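Local coordinates for putative Outer membrane protein (PDB 6GW5), which probably mediates adhesion to host glycans as the Helicobacter pylori outer membrane adhesin SabA, of which this chain is the adhesin domain, at residues P103-S106 / T107-N111; Y210-Y214 / A215-N219. All blocks are in the same frame, centred on the assembly; numbering follows the deposited sequence.

Contact 1 of 2, residues P103-S106 / T107-N111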
loop_
_atom_site.group_PDB
_atom_site.type_symbol
_atom_site.label_atom_id
_atom_site.label_comp_id
_atom_site.label_asym_id
_atom_site.label_seq_id
_atom_site.Cartn_x
_atom_site.Cartn_y
_atom_site.Cartn_z
ATOM N N PRO A 103 -34.541 -20.129 6.344
ATOM C CA PRO A 103 -34.445 -21.385 7.087
ATOM C C PRO A 103 -35.706 -21.678 7.844
ATOM O O PRO A 103 -36.509 -20.787 8.053
ATOM C CB PRO A 103 -33.335 -21.100 8.107
ATOM C CG PRO A 103 -33.359 -19.629 8.288
ATOM C CD PRO A 103 -33.643 -19.103 6.907
ATOM N N PRO A 104 -35.848 -22.913 8.315
ATOM C CA PRO A 104 -36.979 -23.220 9.187
ATOM C C PRO A 104 -36.933 -22.435 10.498
ATOM O O PRO A 104 -35.881 -22.139 11.003
ATOM C CB PRO A 104 -36.833 -24.725 9.440
ATOM C CG PRO A 104 -35.415 -25.073 9.108
ATOM C CD PRO A 104 -34.997 -24.091 8.061
ATOM N N PHE A 105 -38.084 -22.139 11.062
ATOM C CA PHE A 105 -38.136 -21.322 12.273
ATOM C C PHE A 105 -37.496 -21.991 13.508
ATOM O O PHE A 105 -37.082 -21.305 14.458
ATOM C CB PHE A 105 -39.593 -20.924 12.556
ATOM C CG PHE A 105 -39.749 -20.037 13.764
ATOM C CD1 PHE A 105 -39.322 -18.713 13.727
ATOM C CD2 PHE A 105 -40.288 -20.536 14.956
ATOM C CE1 PHE A 105 -39.427 -17.906 14.861
ATOM C CE2 PHE A 105 -40.396 -19.732 16.086
ATOM C CZ PHE A 105 -39.970 -18.415 16.039
ATOM N N SER A 106 -37.419 -23.322 13.482
ATOM C CA SER A 106 -36.720 -24.122 14.510
ATOM C C SER A 106 -35.290 -23.660 14.738
ATOM O O SER A 106 -34.785 -23.619 15.865
ATOM C CB SER A 106 -36.715 -25.596 14.106
ATOM O OG SER A 106 -36.312 -25.743 12.769
ATOM N N THR A 107 -34.649 -23.314 13.633
ATOM C CA THR A 107 -33.410 -22.524 13.621
ATOM C C THR A 107 -33.299 -21.474 14.734
ATOM O O THR A 107 -32.284 -21.417 15.456
ATOM C CB THR A 107 -33.247 -21.875 12.227
ATOM O OG1 THR A 107 -32.401 -22.699 11.408
ATOM C CG2 THR A 107 -32.672 -20.577 12.285
ATOM N N ILE A 108 -34.341 -20.665 14.866
ATOM C CA ILE A 108 -34.372 -19.589 15.825
ATOM C C ILE A 108 -34.431 -20.168 17.227
ATOM O O ILE A 108 -33.757 -19.653 18.144
ATOM C CB ILE A 108 -35.556 -18.634 15.563
ATOM C CG1 ILE A 108 -35.418 -17.974 14.161
ATOM C CG2 ILE A 108 -35.686 -17.557 16.656
ATOM C CD1 ILE A 108 -34.359 -16.885 14.054
ATOM N N VAL A 109 -35.216 -21.234 17.397
ATOM C CA VAL A 109 -35.407 -21.832 18.732
ATOM C C VAL A 109 -34.068 -22.415 19.166
ATOM O O VAL A 109 -33.533 -22.065 20.211
ATOM C CB VAL A 109 -36.543 -22.935 18.778
ATOM C CG1 VAL A 109 -36.803 -23.383 20.213
ATOM C CG2 VAL A 109 -37.845 -22.457 18.116
ATOM N N GLN A 110 -33.536 -23.270 18.304
ATOM C CA GLN A 110 -32.280 -23.942 18.528
ATOM C C GLN A 110 -31.111 -22.986 18.609
ATOM O O GLN A 110 -30.375 -23.021 19.590
ATOM C CB GLN A 110 -32.036 -24.965 17.433
ATOM C CG GLN A 110 -33.047 -26.118 17.482
ATOM C CD GLN A 110 -32.951 -27.125 16.311
ATOM O OE1 GLN A 110 -33.812 -28.016 16.153
ATOM N NE2 GLN A 110 -31.921 -26.981 15.480
ATOM N N ASN A 111 -30.909 -22.130 17.611
ATOM C CA ASN A 111 -29.636 -21.336 17.596
ATOM C C ASN A 111 -29.697 -19.882 18.044
ATOM O O ASN A 111 -28.636 -19.288 18.248
ATOM C CB ASN A 111 -28.952 -21.406 16.238
ATOM C CG ASN A 111 -28.857 -22.796 15.727
ATOM O OD1 ASN A 111 -28.672 -23.743 16.485
ATOM N ND2 ASN A 111 -28.976 -22.942 14.442
#

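Contact 2 of 2, residues Y210-Y214 / A215-N219. Unlike the reference sequence in segment 215-219: Leu-217 (reference Phe).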
loop_
_atom_site.group_PDB
_atom_site.type_symbol
_atom_site.label_atom_id
_atom_site.label_comp_id
_atom_site.label_asym_id
_atom_site.label_seq_id
_atom_site.Cartn_x
_atom_site.Cartn_y
_atom_site.Cartn_z
ATOM N N TYR A 210 -24.361 -10.277 16.327
ATOM C CA TYR A 210 -24.508 -9.293 15.221
ATOM C C TYR A 210 -23.238 -9.328 14.329
ATOM O O TYR A 210 -22.139 -9.534 14.843
ATOM C CB TYR A 210 -24.842 -7.876 15.780
ATOM C CG TYR A 210 -26.089 -7.906 16.671
ATOM C CD1 TYR A 210 -27.342 -8.186 16.113
ATOM C CD2 TYR A 210 -26.011 -7.716 18.055
ATOM C CE1 TYR A 210 -28.472 -8.267 16.893
ATOM C CE2 TYR A 210 -27.141 -7.800 18.852
ATOM C CZ TYR A 210 -28.376 -8.088 18.262
ATOM O OH TYR A 210 -29.536 -8.167 19.013
ATOM N N PRO A 211 -23.378 -9.131 13.013
ATOM C CA PRO A 211 -22.209 -9.249 12.117
ATOM C C PRO A 211 -21.020 -8.385 12.512
ATOM O O PRO A 211 -19.875 -8.810 12.348
ATOM C CB PRO A 211 -22.748 -8.789 10.764
ATOM C CG PRO A 211 -24.214 -9.041 10.831
ATOM C CD PRO A 211 -24.619 -8.867 12.263
ATOM N N THR A 212 -21.301 -7.192 13.038
ATOM C CA THR A 212 -20.257 -6.253 13.501
ATOM C C THR A 212 -19.408 -6.787 14.639
ATOM O O THR A 212 -18.477 -6.130 15.045
ATOM C CB THR A 212 -20.856 -4.874 13.943
ATOM O OG1 THR A 212 -22.090 -5.053 14.660
ATOM C CG2 THR A 212 -21.093 -3.991 12.742
ATOM N N GLN A 213 -19.772 -7.927 15.218
ATOM C CA GLN A 213 -18.954 -8.563 16.265
ATOM C C GLN A 213 -17.919 -9.493 15.683
ATOM O O GLN A 213 -16.998 -9.914 16.384
ATOM C CB GLN A 213 -19.846 -9.336 17.256
ATOM C CG GLN A 213 -20.813 -8.447 18.029
ATOM C CD GLN A 213 -20.069 -7.471 18.905
ATOM O OE1 GLN A 213 -19.471 -7.850 19.920
ATOM N NE2 GLN A 213 -20.043 -6.221 18.480
ATOM N N TYR A 214 -18.063 -9.825 14.409
ATOM C CA TYR A 214 -17.095 -10.682 13.712
ATOM C C TYR A 214 -16.064 -9.852 12.900
ATOM O O TYR A 214 -16.411 -9.068 12.005
ATOM C CB TYR A 214 -17.855 -11.667 12.824
ATOM C CG TYR A 214 -18.808 -12.566 13.624
ATOM C CD1 TYR A 214 -18.337 -13.719 14.262
ATOM C CD2 TYR A 214 -20.131 -12.247 13.776
ATOM C CE1 TYR A 214 -19.179 -14.528 15.014
ATOM C CE2 TYR A 214 -20.984 -13.058 14.549
ATOM C CZ TYR A 214 -20.509 -14.203 15.164
ATOM O OH TYR A 214 -21.323 -15.035 15.898
ATOM N N ALA A 215 -14.793 -9.991 13.238
ATOM C CA ALA A 215 -13.749 -9.200 12.579
ATOM C C ALA A 215 -13.788 -9.284 11.058
ATOM O O ALA A 215 -13.417 -8.331 10.365
ATOM C CB ALA A 215 -12.390 -9.645 13.088
ATOM N N VAL A 216 -14.164 -10.446 10.526
ATOM C CA VAL A 216 -14.204 -10.623 9.092
ATOM C C VAL A 216 -15.092 -9.589 8.449
ATOM O O VAL A 216 -14.790 -9.109 7.335
ATOM C CB VAL A 216 -14.614 -12.056 8.699
ATOM C CG1 VAL A 216 -16.046 -12.425 9.143
ATOM C CG2 VAL A 216 -14.407 -12.299 7.196
ATOM N N LEU A 217 -16.191 -9.253 9.119
ATOM C CA LEU A 217 -17.079 -8.280 8.536
ATOM C C LEU A 217 -16.438 -6.922 8.608
ATOM O O LEU A 217 -16.421 -6.201 7.638
ATOM C CB LEU A 217 -18.443 -8.251 9.227
ATOM C CG LEU A 217 -19.254 -7.026 8.740
ATOM C CD1 LEU A 217 -20.342 -7.373 7.742
ATOM C CD2 LEU A 217 -19.795 -6.228 9.913
ATOM N N ASN A 218 -15.955 -6.560 9.778
ATOM C CA ASN A 218 -15.409 -5.238 9.963
ATOM C C ASN A 218 -14.229 -4.933 9.023
ATOM O O ASN A 218 -14.122 -3.846 8.474
ATOM C CB ASN A 218 -15.021 -5.029 11.423
ATOM C CG ASN A 218 -16.242 -5.061 12.388
ATOM O OD1 ASN A 218 -17.336 -4.516 12.106
ATOM N ND2 ASN A 218 -16.055 -5.729 13.530
ATOM N N ASN A 219 -13.366 -5.924 8.819
ATOM C CA ASN A 219 -12.177 -5.774 7.949
ATOM C C ASN A 219 -12.515 -5.642 6.484
ATOM O O ASN A 219 -11.909 -4.833 5.810
ATOM C CB ASN A 219 -11.226 -6.958 8.119
ATOM C CG ASN A 219 -10.416 -6.871 9.381
ATOM O OD1 ASN A 219 -10.810 -6.176 10.319
ATOM N ND2 ASN A 219 -9.314 -7.633 9.444
HETATM O O HOH W 1 -14.050 -11.441 15.427
#

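Contact 1 of 2, residues P103-S106 / T107-N111
The first turn of the short helix 106-111 is built here, the chain entering it through two prolines and Phe-105, whose backbone oxygen meets Ile-108 one turn on. Ile-108 N donates to Phe-105 O at 2.8 Å, reaching it from above the carbonyl plane (55° out of it) rather than along a lone pair. Val-109 N makes only a weak bond to the same oxygen, and Thr-107 N a weak one to Pro-104 O. The next step is regular: Gln-110 N donates to Ser-106 O at 2.8 Å, with an N-H...O angle of 173°.

With CG anti to the backbone N (chi1 -178°), the Phe-105 ring lies beside the helix, where Ile-108 CB sits over one of its faces, 4.0 Å from Phe-105 CE1. Val-109 CG2 comes obliquely to CE2 of Phe-105 at 4.2 Å, from the same side of the ring plane but along its other flank. Ahead of the helix in the chain, Pro-103 CB rests 3.8 Å from Thr-107 OG1, and that hydroxyl also forms a weak bond to Asn-192.

The ring of Phe-87, in strand 87-89, meets Phe-105 edge-to-face. Thr-107 and Ile-108 both pack on Met-189 of strand 188-189, Ile-108 touches Cys-118 of the Cys-112–Cys-118 disulfide, and at the far end Asn-111 O accepts from Thr-208 in strand 208-209.

Contact 2 of 2, residues Y210-Y214 / A215-N219
Asn-218 reaches back from the helix to the turn before it: its ND2 donates to Thr-212 O at 2.9 Å, and the bond is nearly straight (164°). The oxygen lies in the amide plane of Asn-218, though the nitrogen stands above the plane of the Thr-212 carbonyl. Asn-218 CG is anti to its own carbonyl carbon (chi1 -65°), which swings the amide back over the start of the helix. Beside it, Tyr-214 O accepts from Leu-217 N at 2.9 Å and, weakly, from Asn-218 N. A water accepts from Ala-215 N at 2.7 Å and donates a weak bond to Gln-213 O, bridging the joint.

Outward from these bonds lies Leu-217, whose CD2 sits 4.0 Å from Pro-211 CB and 3.8 Å from CG2 of Thr-212, the two branched side chains running side by side. Leu-217 then packs on Phe-75 of helix 60-79 and on Met-178 and Ile-181 of helix 167-183. The Tyr-214 hydroxyl is hydrogen-bonded to Ser-207 OG, and the Tyr-214 ring meets that of Trp-190 at about 45°.

This is a helix N-terminus entered from a 3-10 turn (211-213), with Tyr-214 at the N-cap position and the Asn-218 amide clasping the turn to helix 215-240.

How the contacts relate
Contact 1 comes first along the chain, and contact 2 opens about a hundred residues later; both are places where a loop runs into a helix. Their centres lie 22 Å apart and their nearest atoms about 9 Å, so they do not touch. The two-stranded antiparallel sheet 188-189/208-209 stands between them in the connectivity: the helix of contact 1 packs on strand 188-189 and is hydrogen-bonded to strand 208-209, which leads straight into the turn of contact 2. Contact 1 is the more peripheral, 43 Å from the chain's centre against 23 Å, whereas contact 2 begins the long helix 215-240. Together they mark a passage from small loop-rich elements to the helical body of the adhesin domain.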